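PDB 5Y0E: TssK from Serratia sp. FS14, which is a baseplate component of the bacterial type VI secretion system, probably helping to join the contractile tail to its membrane-embedded complex. Local coordinates for residues 96-109 against 151-165. Residues are numbered along the deposited sequence; the frame is centred on the assembly and turned at random.
Sequences ENVVLALPTYRAGR and LRLMLESELNAEWTA
The carboxylate oxygen E96 OE2 is gripped chiefly by S157, whose OG donates to it over 2.9 Å from above the carboxylate plane; the backbone N of S157 adds a weak second bond. Next to this, E156 N, at the start of a 3-10 turn, gives a 2.7 Å bond to N97 O. Strand 96-103 then runs between two antiparallel neighbours and alternates between them: V99 and A101 bond to M154 and R152 of strand 142-155, whereas L102, like V98 and L100 before it, bonds to strand 163-174, through T164. A101 is paired on both sides, with R152 and with A165, and its CB packs 3.7 Å from W163 CE3. With CG anti to its carbonyl carbon (chi1 -57°), W163 sets its indole alongside P103, and P103 CG makes a CH-pi contact 3.9 Å from the centroid of the six-membered ring. Past the strand, T104 N bonds to E162 O, and R109 NH2 forms a salt bridge with E162 OE2, an oxygen less surely placed; the R106 contact is doubtful. Main-chain pairing thus fixes the register of this central strand around apolar A101, while a serine-carboxylate bond holds the 3-10 turn at one end and E162 probably ties down the R106-R109 turn at the other.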
loop_
_atom_site.group_PDB
_atom_site.type_symbol
_atom_site.label_atom_id
_atom_site.label_comp_id
_atom_site.label_asym_id
_atom_site.label_seq_id
_atom_site.Cartn_x
_atom_site.Cartn_y
_atom_site.Cartn_z
ATOM N N GLU A 96 -32.688 0.604 -12.930
ATOM C CA GLU A 96 -32.387 -0.810 -13.058
ATOM C C GLU A 96 -30.917 -1.006 -13.414
ATOM O O GLU A 96 -30.309 -0.179 -14.095
ATOM C CB GLU A 96 -33.284 -1.457 -14.105
ATOM C CG GLU A 96 -33.044 -2.937 -14.283
ATOM C CD GLU A 96 -34.116 -3.776 -13.649
ATOM O OE1 GLU A 96 -35.277 -3.328 -13.624
ATOM O OE2 GLU A 96 -33.795 -4.882 -13.176
ATOM N N ASN A 97 -30.343 -2.101 -12.938
ATOM C CA ASN A 97 -28.941 -2.395 -13.188
ATOM C C ASN A 97 -28.773 -3.214 -14.456
ATOM O O ASN A 97 -29.499 -4.182 -14.678
ATOM C CB ASN A 97 -28.334 -3.137 -12.007
ATOM C CG ASN A 97 -27.931 -2.212 -10.911
ATOM O OD1 ASN A 97 -27.595 -1.068 -11.166
ATOM N ND2 ASN A 97 -27.947 -2.696 -9.687
ATOM N N VAL A 98 -27.807 -2.820 -15.276
ATOM C CA VAL A 98 -27.428 -3.523 -16.491
ATOM C C VAL A 98 -26.102 -4.234 -16.261
ATOM O O VAL A 98 -25.160 -3.650 -15.724
ATOM C CB VAL A 98 -27.318 -2.542 -17.669
ATOM C CG1 VAL A 98 -27.125 -3.291 -18.959
ATOM C CG2 VAL A 98 -28.542 -1.689 -17.738
ATOM N N VAL A 99 -26.016 -5.478 -16.708
ATOM C CA VAL A 99 -24.848 -6.315 -16.483
ATOM C C VAL A 99 -24.286 -6.843 -17.798
ATOM O O VAL A 99 -24.945 -6.848 -18.834
ATOM C CB VAL A 99 -25.168 -7.501 -15.568
ATOM C CG1 VAL A 99 -25.699 -7.015 -14.258
ATOM C CG2 VAL A 99 -26.157 -8.414 -16.254
ATOM N N LEU A 100 -23.039 -7.293 -17.732
ATOM C CA LEU A 100 -22.426 -8.114 -18.768
ATOM C C LEU A 100 -22.421 -9.541 -18.261
ATOM O O LEU A 100 -21.927 -9.800 -17.171
ATOM C CB LEU A 100 -21.009 -7.644 -19.068
ATOM C CG LEU A 100 -20.247 -8.389 -20.158
ATOM C CD1 LEU A 100 -21.078 -8.434 -21.408
ATOM C CD2 LEU A 100 -18.918 -7.730 -20.429
ATOM N N ALA A 101 -23.040 -10.443 -18.991
ATOM C CA ALA A 101 -23.163 -11.791 -18.513
ATOM C C ALA A 101 -22.720 -12.887 -19.443
ATOM O O ALA A 101 -22.576 -12.699 -20.607
ATOM C CB ALA A 101 -24.584 -12.035 -18.087
ATOM N N LEU A 102 -22.520 -14.056 -18.876
ATOM C CA LEU A 102 -22.085 -15.207 -19.614
ATOM C C LEU A 102 -22.651 -16.392 -18.932
ATOM O O LEU A 102 -22.709 -16.431 -17.739
ATOM C CB LEU A 102 -20.576 -15.306 -19.587
ATOM C CG LEU A 102 -20.023 -16.491 -20.345
ATOM C CD1 LEU A 102 -20.091 -16.199 -21.822
ATOM C CD2 LEU A 102 -18.611 -16.815 -19.912
ATOM N N PRO A 103 -23.080 -17.376 -19.693
ATOM C CA PRO A 103 -23.648 -18.574 -19.114
ATOM C C PRO A 103 -22.586 -19.396 -18.462
ATOM O O PRO A 103 -21.470 -19.384 -18.885
ATOM C CB PRO A 103 -24.165 -19.316 -20.320
ATOM C CG PRO A 103 -24.362 -18.284 -21.332
ATOM C CD PRO A 103 -23.247 -17.343 -21.138
ATOM N N THR A 104 -22.950 -20.096 -17.414
ATOM C CA THR A 104 -22.008 -20.945 -16.719
ATOM C C THR A 104 -21.831 -22.253 -17.480
ATOM O O THR A 104 -22.761 -22.751 -18.115
ATOM C CB THR A 104 -22.501 -21.228 -15.311
ATOM O OG1 THR A 104 -23.658 -22.048 -15.391
ATOM C CG2 THR A 104 -22.881 -19.939 -14.614
ATOM N N TYR A 105 -20.620 -22.805 -17.419
ATOM C CA TYR A 105 -20.373 -24.104 -18.027
ATOM C C TYR A 105 -21.104 -25.189 -17.259
ATOM O O TYR A 105 -20.940 -25.316 -16.045
ATOM C CB TYR A 105 -18.882 -24.429 -18.063
ATOM C CG TYR A 105 -18.619 -25.765 -18.714
ATOM C CD1 TYR A 105 -18.691 -26.944 -17.987
ATOM C CD2 TYR A 105 -18.345 -25.856 -20.065
ATOM C CE1 TYR A 105 -18.492 -28.155 -18.580
ATOM C CE2 TYR A 105 -18.144 -27.066 -20.661
ATOM C CZ TYR A 105 -18.217 -28.210 -19.913
ATOM O OH TYR A 105 -18.008 -29.431 -20.499
ATOM N N ARG A 106 -21.879 -25.999 -17.964
ATOM C CA ARG A 106 -22.485 -27.178 -17.361
ATOM C C ARG A 106 -22.352 -28.349 -18.316
ATOM O O ARG A 106 -22.637 -28.220 -19.510
ATOM C CB ARG A 106 -23.955 -26.969 -17.005
ATOM C CG ARG A 106 -24.515 -28.074 -16.113
ATOM C CD ARG A 106 -24.290 -27.738 -14.654
ATOM N NE ARG A 106 -24.867 -26.435 -14.365
ATOM C CZ ARG A 106 -26.075 -26.252 -13.838
ATOM N NH1 ARG A 106 -26.833 -27.294 -13.517
ATOM N NH2 ARG A 106 -26.526 -25.024 -13.619
ATOM N N ALA A 107 -21.923 -29.490 -17.785
ATOM C CA ALA A 107 -21.710 -30.655 -18.627
ATOM C C ALA A 107 -23.011 -31.202 -19.187
ATOM O O ALA A 107 -22.997 -31.823 -20.254
ATOM C CB ALA A 107 -20.969 -31.740 -17.848
ATOM N N GLY A 108 -24.130 -30.968 -18.506
ATOM C CA GLY A 108 -25.437 -31.393 -18.974
ATOM C C GLY A 108 -26.012 -30.604 -20.135
ATOM O O GLY A 108 -27.111 -30.921 -20.597
ATOM N N ARG A 109 -25.307 -29.594 -20.624
ATOM C CA ARG A 109 -25.803 -28.755 -21.696
ATOM C C ARG A 109 -24.711 -28.594 -22.730
ATOM O O ARG A 109 -23.526 -28.611 -22.409
ATOM C CB ARG A 109 -26.224 -27.363 -21.203
ATOM C CG ARG A 109 -27.035 -27.337 -19.925
ATOM C CD ARG A 109 -27.522 -25.922 -19.628
ATOM N NE ARG A 109 -26.432 -24.970 -19.432
ATOM C CZ ARG A 109 -26.149 -24.385 -18.272
ATOM N NH1 ARG A 109 -25.137 -23.529 -18.180
ATOM N NH2 ARG A 109 -26.890 -24.644 -17.205
ATOM N N LEU A 151 -21.182 -13.431 -24.803
ATOM C CA LEU A 151 -21.366 -12.428 -23.815
ATOM C C LEU A 151 -22.649 -11.732 -24.134
ATOM O O LEU A 151 -23.050 -11.634 -25.260
ATOM C CB LEU A 151 -20.223 -11.447 -23.858
ATOM C CG LEU A 151 -18.887 -11.981 -23.427
ATOM C CD1 LEU A 151 -17.875 -10.881 -23.538
ATOM C CD2 LEU A 151 -18.981 -12.463 -22.013
ATOM N N ARG A 152 -23.293 -11.228 -23.120
ATOM C CA ARG A 152 -24.539 -10.597 -23.343
ATOM C C ARG A 152 -24.885 -9.518 -22.351
ATOM O O ARG A 152 -24.693 -9.681 -21.174
ATOM C CB ARG A 152 -25.595 -11.673 -23.263
ATOM C CG ARG A 152 -26.996 -11.141 -23.313
ATOM C CD ARG A 152 -28.012 -12.128 -22.828
ATOM N NE ARG A 152 -28.156 -13.184 -23.788
ATOM C CZ ARG A 152 -29.208 -13.968 -23.845
ATOM N NH1 ARG A 152 -30.187 -13.775 -22.985
ATOM N NH2 ARG A 152 -29.272 -14.938 -24.737
ATOM N N LEU A 153 -25.379 -8.387 -22.831
ATOM C CA LEU A 153 -25.822 -7.322 -21.959
ATOM C C LEU A 153 -27.251 -7.591 -21.571
ATOM O O LEU A 153 -28.029 -7.928 -22.415
ATOM C CB LEU A 153 -25.735 -6.006 -22.677
ATOM C CG LEU A 153 -24.308 -5.693 -23.003
ATOM C CD1 LEU A 153 -24.233 -4.827 -24.220
ATOM C CD2 LEU A 153 -23.626 -5.052 -21.832
ATOM N N MET A 154 -27.576 -7.484 -20.299
ATOM C CA MET A 154 -28.916 -7.735 -19.815
ATOM C C MET A 154 -29.254 -7.020 -18.511
ATOM O O MET A 154 -28.437 -6.338 -17.961
ATOM C CB MET A 154 -29.160 -9.225 -19.671
ATOM C CG MET A 154 -28.079 -10.007 -18.992
ATOM S SD MET A 154 -28.639 -11.616 -18.476
ATOM C CE MET A 154 -28.234 -12.520 -19.921
ATOM N N LEU A 155 -30.479 -7.158 -18.037
ATOM C CA LEU A 155 -30.891 -6.529 -16.796
ATOM C C LEU A 155 -30.529 -7.412 -15.617
ATOM O O LEU A 155 -30.620 -8.635 -15.696
ATOM C CB LEU A 155 -32.395 -6.266 -16.791
ATOM C CG LEU A 155 -32.964 -5.489 -17.971
ATOM C CD1 LEU A 155 -34.425 -5.223 -17.751
ATOM C CD2 LEU A 155 -32.203 -4.201 -18.162
ATOM N N GLU A 156 -30.137 -6.784 -14.514
ATOM C CA GLU A 156 -29.831 -7.561 -13.325
ATOM C C GLU A 156 -31.012 -8.422 -12.916
ATOM O O GLU A 156 -30.827 -9.531 -12.411
ATOM C CB GLU A 156 -29.416 -6.635 -12.186
ATOM C CG GLU A 156 -29.018 -7.342 -10.903
ATOM C CD GLU A 156 -28.729 -6.370 -9.783
ATOM O OE1 GLU A 156 -29.655 -5.664 -9.344
ATOM O OE2 GLU A 156 -27.572 -6.297 -9.339
ATOM N N SER A 157 -32.231 -7.948 -13.152
ATOM C CA SER A 157 -33.406 -8.725 -12.783
ATOM C C SER A 157 -33.578 -9.975 -13.638
ATOM O O SER A 157 -34.261 -10.909 -13.211
ATOM C CB SER A 157 -34.648 -7.861 -12.889
ATOM O OG SER A 157 -34.834 -7.440 -14.214
ATOM N N GLU A 158 -32.990 -10.025 -14.825
ATOM C CA GLU A 158 -33.145 -11.190 -15.685
ATOM C C GLU A 158 -32.148 -12.302 -15.381
ATOM O O GLU A 158 -32.152 -13.317 -16.071
ATOM C CB GLU A 158 -33.040 -10.778 -17.158
ATOM C CG GLU A 158 -34.123 -9.822 -17.595
ATOM C CD GLU A 158 -33.871 -9.164 -18.945
ATOM O OE1 GLU A 158 -32.708 -9.089 -19.403
ATOM O OE2 GLU A 158 -34.860 -8.696 -19.550
ATOM N N LEU A 159 -31.319 -12.154 -14.357
ATOM C CA LEU A 159 -30.278 -13.125 -14.066
ATOM C C LEU A 159 -30.827 -14.329 -13.317
ATOM O O LEU A 159 -31.842 -14.253 -12.630
ATOM C CB LEU A 159 -29.173 -12.492 -13.224
ATOM C CG LEU A 159 -28.121 -11.695 -13.972
ATOM C CD1 LEU A 159 -27.245 -10.946 -13.005
ATOM C CD2 LEU A 159 -27.302 -12.636 -14.821
ATOM N N ASN A 160 -30.108 -15.442 -13.429
ATOM C CA ASN A 160 -30.287 -16.573 -12.537
ATOM C C ASN A 160 -28.959 -17.301 -12.407
ATOM O O ASN A 160 -27.946 -16.884 -12.965
ATOM C CB ASN A 160 -31.398 -17.494 -13.042
ATOM C CG ASN A 160 -31.125 -18.027 -14.413
ATOM O OD1 ASN A 160 -30.008 -18.405 -14.744
ATOM N ND2 ASN A 160 -32.155 -18.054 -15.233
ATOM N N ALA A 161 -28.975 -18.423 -11.696
ATOM C CA ALA A 161 -27.763 -19.185 -11.411
ATOM C C ALA A 161 -27.111 -19.789 -12.640
ATOM O O ALA A 161 -26.035 -20.367 -12.514
ATOM C CB ALA A 161 -28.068 -20.307 -10.425
ATOM N N GLU A 162 -27.726 -19.711 -13.805
ATOM C CA GLU A 162 -27.076 -20.217 -14.999
ATOM C C GLU A 162 -26.196 -19.175 -15.648
ATOM O O GLU A 162 -25.711 -19.395 -16.758
ATOM C CB GLU A 162 -28.111 -20.727 -16.002
ATOM C CG GLU A 162 -29.137 -21.705 -15.426
ATOM C CD GLU A 162 -28.519 -22.785 -14.542
ATOM O OE1 GLU A 162 -29.120 -23.110 -13.499
ATOM O OE2 GLU A 162 -27.440 -23.319 -14.877
ATOM N N TRP A 163 -25.974 -18.050 -14.986
ATOM C CA TRP A 163 -25.129 -17.005 -15.524
ATOM C C TRP A 163 -24.235 -16.488 -14.419
ATOM O O TRP A 163 -24.596 -16.539 -13.244
ATOM C CB TRP A 163 -25.937 -15.838 -16.088
ATOM C CG TRP A 163 -26.910 -16.190 -17.143
ATOM C CD1 TRP A 163 -28.105 -16.831 -16.984
ATOM C CD2 TRP A 163 -26.792 -15.904 -18.538
ATOM N NE1 TRP A 163 -28.726 -16.972 -18.196
ATOM C CE2 TRP A 163 -27.940 -16.409 -19.165
ATOM C CE3 TRP A 163 -25.828 -15.276 -19.312
ATOM C CZ2 TRP A 163 -28.142 -16.301 -20.522
ATOM C CZ3 TRP A 163 -26.030 -15.175 -20.651
ATOM C CH2 TRP A 163 -27.175 -15.681 -21.247
ATOM N N THR A 164 -23.055 -16.020 -14.800
ATOM C CA THR A 164 -22.327 -15.066 -13.989
ATOM C C THR A 164 -22.316 -13.756 -14.740
ATOM O O THR A 164 -22.540 -13.711 -15.945
ATOM C CB THR A 164 -20.892 -15.497 -13.672
ATOM O OG1 THR A 164 -20.120 -15.544 -14.872
ATOM C CG2 THR A 164 -20.859 -16.827 -12.980
ATOM N N ALA A 165 -22.067 -12.679 -14.015
ATOM C CA ALA A 165 -22.191 -11.378 -14.641
ATOM C C ALA A 165 -21.352 -10.358 -13.903
ATOM O O ALA A 165 -21.098 -10.487 -12.707
ATOM C CB ALA A 165 -23.648 -10.920 -14.673
#